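Local coordinates for protein transcriptional regulator, GntR family (Thermotoga maritima, PDB 3SXM) that probably regulates transcription by binding specific DNA sequences, this chain being its metal-binding FCD domain in the metal-free state, at residues M18-F21 against C22-Y26; S33-L36 against L37-G41; E60-H63 against K64-R68; G71-L74 against I75-L78. The protein carries 3 engineered substitutions. One frame throughout, in Å; residues are numbered along the deposited sequence.

Contact 1: M18-F21 against C22-Y26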
loop_
_atom_site.group_PDB
_atom_site.type_symbol
_atom_site.label_atom_id
_atom_site.label_comp_id
_atom_site.label_asym_id
_atom_site.label_seq_id
_atom_site.Cartn_x
_atom_site.Cartn_y
_atom_site.Cartn_z
ATOM N N MET A 18 -2.357 -1.897 2.199
ATOM C CA MET A 18 -1.986 -3.113 1.488
ATOM C C MET A 18 -3.229 -3.912 1.089
ATOM O O MET A 18 -3.352 -4.380 -0.044
ATOM C CB MET A 18 -1.049 -3.969 2.328
ATOM C CG MET A 18 0.262 -3.270 2.683
ATOM S SD MET A 18 1.388 -4.246 3.659
ATOM C CE MET A 18 1.929 -5.354 2.480
ATOM N N GLU A 19 -4.147 -4.134 2.024
ATOM C CA GLU A 19 -5.304 -5.020 1.753
ATOM C C GLU A 19 -6.244 -4.418 0.729
ATOM O O GLU A 19 -6.758 -5.119 -0.140
ATOM C CB GLU A 19 -6.003 -5.394 3.067
ATOM C CG GLU A 19 -5.145 -6.121 4.051
ATOM C CD GLU A 19 -5.944 -6.569 5.250
ATOM O OE1 GLU A 19 -7.177 -6.702 5.071
ATOM O OE2 GLU A 19 -5.373 -6.828 6.330
ATOM N N VAL A 20 -6.540 -3.137 0.836
ATOM C CA VAL A 20 -7.445 -2.478 -0.098
ATOM C C VAL A 20 -6.792 -2.441 -1.473
ATOM O O VAL A 20 -7.465 -2.668 -2.478
ATOM C CB VAL A 20 -7.858 -1.084 0.366
ATOM C CG1 VAL A 20 -8.561 -0.297 -0.767
ATOM C CG2 VAL A 20 -8.739 -1.179 1.636
ATOM N N PHE A 21 -5.485 -2.142 -1.554
ATOM C CA PHE A 21 -4.825 -2.173 -2.851
ATOM C C PHE A 21 -5.031 -3.535 -3.497
ATOM O O PHE A 21 -5.300 -3.612 -4.697
ATOM C CB PHE A 21 -3.308 -1.896 -2.717
ATOM C CG PHE A 21 -2.576 -1.907 -4.038
ATOM C CD1 PHE A 21 -2.512 -0.768 -4.803
ATOM C CD2 PHE A 21 -1.923 -3.037 -4.506
ATOM C CE1 PHE A 21 -1.796 -0.725 -5.986
ATOM C CE2 PHE A 21 -1.288 -3.015 -5.729
ATOM C CZ PHE A 21 -1.216 -1.874 -6.447
ATOM N N CYS A 22 -4.796 -4.610 -2.764
ATOM C CA CYS A 22 -4.894 -5.952 -3.363
ATOM C C CYS A 22 -6.342 -6.323 -3.713
ATOM O O CYS A 22 -6.612 -6.865 -4.790
ATOM C CB CYS A 22 -4.244 -6.996 -2.473
ATOM S SG CYS A 22 -2.460 -6.798 -2.344
ATOM N N LEU A 23 -7.285 -6.060 -2.808
ATOM C CA LEU A 23 -8.693 -6.278 -3.134
ATOM C C LEU A 23 -9.148 -5.516 -4.386
ATOM O O LEU A 23 -9.870 -6.059 -5.262
ATOM C CB LEU A 23 -9.608 -5.930 -1.914
ATOM C CG LEU A 23 -11.107 -6.213 -2.110
ATOM C CD1 LEU A 23 -11.414 -7.679 -2.468
ATOM C CD2 LEU A 23 -11.834 -5.744 -0.842
ATOM N N GLU A 24 -8.763 -4.250 -4.511
ATOM C CA GLU A 24 -9.142 -3.427 -5.633
ATOM C C GLU A 24 -8.544 -3.965 -6.932
ATOM O O GLU A 24 -9.218 -4.043 -7.959
ATOM C CB GLU A 24 -8.586 -1.999 -5.396
ATOM C CG GLU A 24 -9.441 -1.091 -4.526
ATOM C CD GLU A 24 -8.895 0.336 -4.256
ATOM O OE1 GLU A 24 -9.704 1.221 -3.853
ATOM O OE2 GLU A 24 -7.671 0.565 -4.392
ATOM N N ASN A 25 -7.284 -4.302 -6.926
ATOM C CA ASN A 25 -6.595 -4.660 -8.141
ATOM C C ASN A 25 -6.640 -6.144 -8.534
ATOM O O ASN A 25 -6.348 -6.476 -9.621
ATOM C CB ASN A 25 -5.146 -4.161 -8.069
ATOM C CG ASN A 25 -5.043 -2.670 -8.098
ATOM O OD1 ASN A 25 -4.813 -2.009 -7.124
ATOM N ND2 ASN A 25 -5.273 -2.148 -9.227
ATOM N N TYR A 26 -7.046 -7.002 -7.622
ATOM C CA TYR A 26 -7.113 -8.447 -7.854
ATOM C C TYR A 26 -8.503 -8.992 -7.521
ATOM O O TYR A 26 -8.674 -10.167 -7.267
ATOM C CB TYR A 26 -5.967 -9.192 -7.140
ATOM C CG TYR A 26 -4.647 -8.751 -7.674
ATOM C CD1 TYR A 26 -4.166 -9.319 -8.809
ATOM C CD2 TYR A 26 -3.981 -7.667 -7.141
ATOM C CE1 TYR A 26 -2.984 -8.887 -9.377
ATOM C CE2 TYR A 26 -2.780 -7.235 -7.695
ATOM C CZ TYR A 26 -2.312 -7.810 -8.825
ATOM O OH TYR A 26 -1.123 -7.377 -9.439
#
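Phe21 and Asn25 meet one turn apart near the C-terminal end of helix 5-25, part of the all-helical FCD domain, and illustrate how one helix can carry a tight flank and a loose one. On the tight flank lie the buried Met18, Cys22 and Leu23, held by backbone bonds from Cys22 N to Met18 O (3.1 Å) and, almost straight at 173°, from Leu23 N to Glu19 O (2.9 Å). This flank faces its own subunit: Cys22 packs on Ile67, Leu23 on Leu122, and the Glu19 carboxylate is bound by Arg15, His63 and Tyr79. The looser flank is partly exposed. There one end of the Asn25 amide lies over the centre of one face of the Phe21 ring, the two planes 45° apart. With CG anti to the backbone N (chi1 -180°), Phe21 reaches forward along the helix to meet that amide and also packs on the second subunit. Trimming Phe21 to an alanine would probably deprive the amide of the surface it rests on, leaving it freer to turn, and open a gap against Met17 of the second subunit. At the backbone, Asn25 N donates to Phe21 O at 3.1 Å while Asn25 CB sits 3.4 Å from that same Phe21 O.

Contact 2: S33-L36 against L37-G41. With BCT (bicarbonate ion), chain C.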
loop_
_atom_site.group_PDB
_atom_site.type_symbol
_atom_site.label_atom_id
_atom_site.label_comp_id
_atom_site.label_asym_id
_atom_site.label_seq_id
_atom_site.Cartn_x
_atom_site.Cartn_y
_atom_site.Cartn_z
ATOM N N SER A 33 -11.694 -17.459 -6.191
ATOM C CA SER A 33 -10.834 -18.392 -5.491
ATOM C C SER A 33 -11.637 -19.406 -4.659
ATOM O O SER A 33 -12.690 -19.075 -4.082
ATOM C CB SER A 33 -9.848 -17.683 -4.605
ATOM O OG SER A 33 -10.504 -17.049 -3.579
ATOM N N GLU A 34 -11.157 -20.638 -4.647
ATOM C CA GLU A 34 -11.783 -21.692 -3.839
ATOM C C GLU A 34 -11.582 -21.354 -2.383
ATOM O O GLU A 34 -12.508 -21.620 -1.559
ATOM C CB GLU A 34 -11.173 -23.035 -4.183
ATOM C CG GLU A 34 -11.473 -23.450 -5.619
ATOM C CD GLU A 34 -10.865 -24.795 -6.004
ATOM O OE1 GLU A 34 -10.083 -25.364 -5.211
ATOM O OE2 GLU A 34 -11.203 -25.285 -7.102
ATOM N N GLU A 35 -10.452 -20.735 -2.039
ATOM C CA GLU A 35 -10.161 -20.431 -0.638
ATOM C C GLU A 35 -11.230 -19.509 -0.081
ATOM O O GLU A 35 -11.675 -19.699 1.049
ATOM C CB GLU A 35 -8.771 -19.780 -0.500
ATOM C CG GLU A 35 -8.428 -19.088 0.857
ATOM C CD GLU A 35 -8.008 -20.073 1.916
ATOM O OE1 GLU A 35 -8.290 -21.259 1.698
ATOM O OE2 GLU A 35 -7.406 -19.683 2.956
ATOM N N LEU A 36 -11.682 -18.545 -0.855
ATOM C CA LEU A 36 -12.673 -17.590 -0.375
ATOM C C LEU A 36 -13.933 -18.327 0.031
ATOM O O LEU A 36 -14.535 -18.037 1.067
ATOM C CB LEU A 36 -13.002 -16.576 -1.457
ATOM C CG LEU A 36 -13.954 -15.455 -1.071
ATOM C CD1 LEU A 36 -13.355 -14.580 -0.015
ATOM C CD2 LEU A 36 -14.483 -14.625 -2.267
ATOM N N LEU A 37 -14.353 -19.273 -0.781
ATOM C CA LEU A 37 -15.531 -20.056 -0.466
ATOM C C LEU A 37 -15.360 -21.009 0.717
ATOM O O LEU A 37 -16.307 -21.224 1.495
ATOM C CB LEU A 37 -15.953 -20.828 -1.708
ATOM C CG LEU A 37 -16.333 -19.987 -2.916
ATOM C CD1 LEU A 37 -16.753 -20.910 -4.035
ATOM C CD2 LEU A 37 -17.504 -19.057 -2.578
ATOM N N GLU A 38 -14.183 -21.592 0.871
ATOM C CA GLU A 38 -13.909 -22.426 2.035
ATOM C C GLU A 38 -14.006 -21.572 3.324
ATOM O O GLU A 38 -14.528 -22.039 4.345
ATOM C CB GLU A 38 -12.506 -23.000 1.984
ATOM C CG GLU A 38 -12.304 -24.091 0.989
ATOM C CD GLU A 38 -10.906 -24.672 1.062
ATOM O OE1 GLU A 38 -10.269 -24.577 2.141
ATOM O OE2 GLU A 38 -10.459 -25.233 0.041
ATOM N N ILE A 39 -13.537 -20.351 3.258
ATOM C CA ILE A 39 -13.597 -19.431 4.415
ATOM C C ILE A 39 -15.037 -19.085 4.675
ATOM O O ILE A 39 -15.501 -19.160 5.797
ATOM C CB ILE A 39 -12.801 -18.168 4.186
ATOM C CG1 ILE A 39 -11.288 -18.491 4.097
ATOM C CG2 ILE A 39 -13.078 -17.144 5.262
ATOM C CD1 ILE A 39 -10.455 -17.334 3.546
ATOM N N LYS A 40 -15.784 -18.751 3.628
ATOM C CA LYS A 40 -17.222 -18.460 3.762
ATOM C C LYS A 40 -17.932 -19.631 4.442
ATOM O O LYS A 40 -18.781 -19.411 5.277
ATOM C CB LYS A 40 -17.853 -18.237 2.387
ATOM C CG LYS A 40 -19.316 -17.879 2.287
ATOM C CD LYS A 40 -19.747 -18.003 0.811
ATOM C CE LYS A 40 -21.080 -17.324 0.507
ATOM N NZ LYS A 40 -22.248 -18.100 0.907
ATOM N N GLY A 41 -17.592 -20.866 4.062
ATOM C CA GLY A 41 -18.214 -22.041 4.592
ATOM C C GLY A 41 -17.971 -22.191 6.077
ATOM O O GLY A 41 -18.870 -22.602 6.837
HETATM C C BCT C . -7.610 -20.862 -5.095
HETATM O O1 BCT C . -8.545 -21.002 -5.963
HETATM O O2 BCT C . -6.571 -20.059 -5.513
HETATM O O3 BCT C . -7.909 -20.636 -3.755
HETATM O O HOH W 1 -10.948 -25.990 -2.295
HETATM O O HOH W 2 -7.852 -23.446 -0.228
#
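Glu35 and Glu38 turn their carboxylates toward a shared cation: the OE1 atoms of both form salt bridges with NH2 of Arg61, on helix 51-68. Glu35 OE1 and Glu38 OE1 consequently stand 3.9 Å apart with their carboxylate planes 68° from one another, a pairing of like charges that the arginine offsets. A water donates to Glu35 OE1 and Glu38 OE2, and another links Glu34 OE1 to Glu38 OE2, so that solvent ties all three acids together. At the very start of helix 34-44 the backbone is itself a donor: Glu34 N gives a bond to bicarbonate O1 (2.9 Å, 166°) and Glu35 N one to bicarbonate O3 (3.1 Å). Ser33 is the N-cap; its OG, also bonded to Ile30 O, accepts a weak bond from Leu36 N at 3.3 Å. Beyond the polar rim, the stem of Glu35 is bent at chi2 (80°) and meets Ile39, with Glu35 CG 3.8 Å from Ile39 CD1. Leu36 and Ile39 face the interior, against helices 51-68 and 96-111. Three glutamates and a bound anion, probably from the crystallisation liquor, thus gather round a helix N terminus, where the helix dipole and Arg61 would be expected to ease the crowding of negative charge.

Contact 3: E60-H63 against K64-R68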
loop_
_atom_site.group_PDB
_atom_site.type_symbol
_atom_site.label_atom_id
_atom_site.label_comp_id
_atom_site.label_asym_id
_atom_site.label_seq_id
_atom_site.Cartn_x
_atom_site.Cartn_y
_atom_site.Cartn_z
ATOM N N GLU A 60 -7.459 -14.592 9.775
ATOM C CA GLU A 60 -6.089 -14.576 9.228
ATOM C C GLU A 60 -6.135 -15.050 7.787
ATOM O O GLU A 60 -5.557 -14.420 6.879
ATOM C CB GLU A 60 -5.160 -15.430 10.057
ATOM C CG GLU A 60 -3.805 -15.625 9.430
ATOM C CD GLU A 60 -2.808 -16.368 10.275
ATOM O OE1 GLU A 60 -3.144 -16.796 11.397
ATOM O OE2 GLU A 60 -1.658 -16.514 9.821
ATOM N N ARG A 61 -6.879 -16.114 7.526
ATOM C CA ARG A 61 -6.962 -16.630 6.160
ATOM C C ARG A 61 -7.558 -15.634 5.201
ATOM O O ARG A 61 -7.071 -15.503 4.065
ATOM C CB ARG A 61 -7.762 -17.952 6.093
ATOM C CG ARG A 61 -7.068 -19.095 6.652
ATOM C CD ARG A 61 -8.027 -20.324 6.790
ATOM N NE ARG A 61 -8.403 -20.858 5.486
ATOM C CZ ARG A 61 -9.297 -21.826 5.334
ATOM N NH1 ARG A 61 -9.965 -22.288 6.383
ATOM N NH2 ARG A 61 -9.560 -22.295 4.132
ATOM N N LEU A 62 -8.601 -14.922 5.599
ATOM C CA LEU A 62 -9.306 -14.038 4.668
ATOM C C LEU A 62 -8.383 -12.888 4.285
ATOM O O LEU A 62 -8.268 -12.566 3.104
ATOM C CB LEU A 62 -10.604 -13.524 5.316
ATOM C CG LEU A 62 -11.422 -12.612 4.417
ATOM C CD1 LEU A 62 -11.847 -13.288 3.128
ATOM C CD2 LEU A 62 -12.608 -12.101 5.153
ATOM N N HIS A 63 -7.779 -12.246 5.274
ATOM C CA HIS A 63 -6.969 -11.052 4.994
ATOM C C HIS A 63 -5.688 -11.441 4.271
ATOM O O HIS A 63 -5.285 -10.718 3.325
ATOM C CB HIS A 63 -6.739 -10.250 6.261
ATOM C CG HIS A 63 -8.005 -9.671 6.795
ATOM N ND1 HIS A 63 -8.513 -8.446 6.411
ATOM C CD2 HIS A 63 -8.923 -10.202 7.649
ATOM C CE1 HIS A 63 -9.681 -8.247 6.994
ATOM N NE2 HIS A 63 -9.931 -9.302 7.754
ATOM N N LYS A 64 -5.071 -12.553 4.615
ATOM C CA LYS A 64 -3.907 -13.060 3.844
ATOM C C LYS A 64 -4.299 -13.442 2.429
ATOM O O LYS A 64 -3.434 -13.299 1.548
ATOM C CB LYS A 64 -3.210 -14.210 4.548
ATOM C CG LYS A 64 -2.416 -13.709 5.717
ATOM C CD LYS A 64 -1.646 -14.795 6.394
ATOM C CE LYS A 64 -0.562 -14.211 7.312
ATOM N NZ LYS A 64 0.113 -15.320 8.037
ATOM N N LEU A 65 -5.530 -13.909 2.176
ATOM C CA LEU A 65 -5.963 -14.282 0.815
ATOM C C LEU A 65 -5.940 -13.052 -0.064
ATOM O O LEU A 65 -5.512 -13.116 -1.250
ATOM C CB LEU A 65 -7.414 -14.877 0.828
ATOM C CG LEU A 65 -8.094 -15.015 -0.548
ATOM C CD1 LEU A 65 -7.385 -15.936 -1.411
ATOM C CD2 LEU A 65 -9.530 -15.437 -0.353
ATOM N N PHE A 66 -6.372 -11.925 0.448
ATOM C CA PHE A 66 -6.465 -10.697 -0.386
ATOM C C PHE A 66 -5.050 -10.398 -0.879
ATOM O O PHE A 66 -4.828 -10.085 -2.054
ATOM C CB PHE A 66 -6.999 -9.514 0.405
ATOM C CG PHE A 66 -8.432 -9.675 0.901
ATOM C CD1 PHE A 66 -9.330 -10.527 0.300
ATOM C CD2 PHE A 66 -8.839 -8.968 2.021
ATOM C CE1 PHE A 66 -10.649 -10.675 0.785
ATOM C CE2 PHE A 66 -10.163 -9.114 2.476
ATOM C CZ PHE A 66 -11.016 -9.942 1.850
ATOM N N ILE A 67 -4.110 -10.486 0.032
ATOM C CA ILE A 67 -2.689 -10.155 -0.268
ATOM C C ILE A 67 -2.119 -11.185 -1.250
ATOM O O ILE A 67 -1.458 -10.825 -2.271
ATOM C CB ILE A 67 -1.882 -10.124 1.009
ATOM C CG1 ILE A 67 -2.381 -9.016 1.942
ATOM C CG2 ILE A 67 -0.365 -10.021 0.745
ATOM C CD1 ILE A 67 -2.089 -7.587 1.503
ATOM N N ARG A 68 -2.371 -12.465 -0.983
ATOM C CA ARG A 68 -1.824 -13.554 -1.776
ATOM C C ARG A 68 -2.298 -13.488 -3.232
ATOM O O ARG A 68 -1.532 -13.826 -4.140
ATOM C CB ARG A 68 -2.156 -14.913 -1.121
ATOM C CG ARG A 68 -1.808 -16.133 -1.932
ATOM C CD ARG A 68 -0.364 -16.361 -2.081
ATOM N NE ARG A 68 0.301 -16.708 -0.828
ATOM C CZ ARG A 68 1.579 -17.046 -0.743
ATOM N NH1 ARG A 68 2.323 -17.095 -1.833
ATOM N NH2 ARG A 68 2.107 -17.350 0.430
#
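Leu62 O is shared by two backbone donors, Leu65 N at 3.2 Å and Phe66 N at 3.3 Å, both weak bonds, and it also sits over the centre of one face of the Phe66 ring, 3.5 Å above its plane. The ring thus folds back over the preceding turn of helix 51-68, because CG of Phe66 lies beside its own backbone N (chi1 -64°). Leu62 closes in on the same ring: its CD1 lies 3.7 Å from Phe66 CZ, the two side chains crossing at a slant. On its other neighbour the ring presents an edge, meeting the face of the His63 imidazole in an offset edge-to-face pair with centroids 5.8 Å apart and planes at 74°. On a different side of the helix, Glu60 and Lys64 run side by side and form a salt bridge, Glu60 OE2 to Lys64 NZ at 2.8 Å. The ammonium comes to the anti side of the carboxylate, 16° out of its plane, while the aliphatic stems touch where Lys64 CD approaches Glu60 CG at 3.8 Å. Lys64 has a further partner in Trp83, by a cation-pi interaction. The histidine leads out of the contact into a polar core: its ND1 is bonded to Glu19 and its NE2 to NE2 of His103, and its ring also meets that of His125. In other crystals of this protein zinc is bound by Asp59, His63, His103 and His125, so Phe66 packs beside a ligand of the metal site that marks this FCD domain, here empty.

Contact 4: G71-L74 against I75-L78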
loop_
_atom_site.group_PDB
_atom_site.type_symbol
_atom_site.label_atom_id
_atom_site.label_comp_id
_atom_site.label_asym_id
_atom_site.label_seq_id
_atom_site.Cartn_x
_atom_site.Cartn_y
_atom_site.Cartn_z
ATOM N N GLY A 71 -0.277 -12.134 -6.245
ATOM C CA GLY A 71 0.851 -12.857 -6.813
ATOM C C GLY A 71 2.146 -12.097 -6.759
ATOM O O GLY A 71 3.104 -12.558 -7.401
ATOM N N ASN A 72 2.202 -11.029 -5.991
ATOM C CA ASN A 72 3.364 -10.175 -5.874
ATOM C C ASN A 72 4.134 -10.648 -4.645
ATOM O O ASN A 72 3.706 -10.387 -3.522
ATOM C CB ASN A 72 2.942 -8.712 -5.761
ATOM C CG ASN A 72 4.110 -7.755 -5.673
ATOM O OD1 ASN A 72 5.122 -8.045 -5.018
ATOM N ND2 ASN A 72 4.017 -6.636 -6.359
ATOM N N GLU A 73 5.249 -11.353 -4.880
ATOM C CA GLU A 73 5.967 -11.937 -3.767
ATOM C C GLU A 73 6.523 -10.878 -2.808
ATOM O O GLU A 73 6.693 -11.129 -1.619
ATOM C CB GLU A 73 7.035 -12.933 -4.203
ATOM C CG GLU A 73 6.488 -14.151 -4.988
ATOM C CD GLU A 73 5.511 -15.017 -4.167
ATOM O OE1 GLU A 73 5.583 -15.040 -2.916
ATOM O OE2 GLU A 73 4.641 -15.687 -4.781
ATOM N N LEU A 74 6.843 -9.698 -3.302
ATOM C CA LEU A 74 7.282 -8.627 -2.421
ATOM C C LEU A 74 6.194 -8.145 -1.504
ATOM O O LEU A 74 6.435 -8.041 -0.303
ATOM C CB LEU A 74 7.948 -7.466 -3.235
ATOM C CG LEU A 74 8.447 -6.282 -2.416
ATOM C CD1 LEU A 74 9.444 -6.762 -1.386
ATOM C CD2 LEU A 74 9.083 -5.190 -3.283
ATOM N N ILE A 75 5.007 -7.910 -2.025
ATOM C CA ILE A 75 3.854 -7.507 -1.199
ATOM C C ILE A 75 3.541 -8.589 -0.194
ATOM O O ILE A 75 3.350 -8.295 0.994
ATOM C CB ILE A 75 2.639 -7.128 -2.052
ATOM C CG1 ILE A 75 2.951 -5.888 -2.861
ATOM C CG2 ILE A 75 1.449 -6.873 -1.139
ATOM C CD1 ILE A 75 1.835 -5.468 -3.844
ATOM N N ILE A 76 3.520 -9.834 -0.636
ATOM C CA ILE A 76 3.276 -11.002 0.223
ATOM C C ILE A 76 4.299 -11.036 1.335
ATOM O O ILE A 76 3.946 -11.246 2.507
ATOM C CB ILE A 76 3.231 -12.294 -0.581
ATOM C CG1 ILE A 76 2.010 -12.298 -1.532
ATOM C CG2 ILE A 76 3.205 -13.516 0.318
ATOM C CD1 ILE A 76 2.066 -13.320 -2.647
ATOM N N SER A 77 5.574 -10.831 1.008
ATOM C CA SER A 77 6.634 -10.915 1.994
ATOM C C SER A 77 6.553 -9.755 2.978
ATOM O O SER A 77 6.828 -9.959 4.184
ATOM C CB SER A 77 8.017 -10.971 1.297
ATOM O OG SER A 77 8.448 -9.731 0.821
ATOM N N LEU A 78 6.137 -8.570 2.551
ATOM C CA LEU A 78 6.025 -7.428 3.470
ATOM C C LEU A 78 4.877 -7.672 4.421
ATOM O O LEU A 78 4.982 -7.370 5.622
ATOM C CB LEU A 78 5.813 -6.116 2.683
ATOM C CG LEU A 78 7.016 -5.685 1.840
ATOM C CD1 LEU A 78 6.599 -4.510 1.025
ATOM C CD2 LEU A 78 8.189 -5.306 2.705
#
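Asn72 is the N-cap of helix 73-90 and meets Ile75 in the first turn, just where the chain has left helix 51-68 through Gly71, whose phi is positive (64°). This is a helix-capping contact at the edge of the bundle, against the second subunit. Its key bond runs from Ile75 N to Asn72 OD1 (3.0 Å); the donor stands above the amide, 58° out of the carbonyl plane. Putting CG anti to the backbone N (chi1 -178°) is what carries the oxygen over the helix end. Ile75 then crosses the amide at about a right angle, its CD1 3.5 Å from Asn72 ND2. Further on, Leu74 O takes two bonds, from Ser77 OG and from Leu78 N, each 2.9 Å long, so that the serine hydroxyl is turned back onto the main chain. Leu74 CD1 packs loosely on Leu78 CG at 4.2 Å. The ND2 of Asn72 belongs to the interface, donating to Glu13 and to the backbone of Glu10 of the second subunit. Replacing Asn72 by a leucine would probably leave Ile75 N without its cap and take from Glu13 and Glu10 of the second subunit the N-H groups they accept from. One buried amide therefore serves two ends at once: its oxygen caps the first turn of a helix and its nitrogen fastens that helix to the neighbouring chain.

How the contacts relate
Each contact lies along one helix or at its N-cap, so it closes no more than a turn of chain, and the four follow in series without nesting or crossing. Contact 1, on helix 5-25, comes first; contact 2 starts helix 34-44, contact 3 ends helix 51-68, and contact 4 starts helix 73-90. Contact 3 touches all the others: Cys22 CB packs on Phe66 O (3.2 Å), Leu36 CD1 on Leu62 CD1, and Ile67 CG2 on the first turns of helix 73-90. Contacts 1 and 4 also meet, through Met18 CE and Ile75 O, and both reach the second subunit. Contact 2 stays apart from them, its centre about 18 Å from that of contact 1.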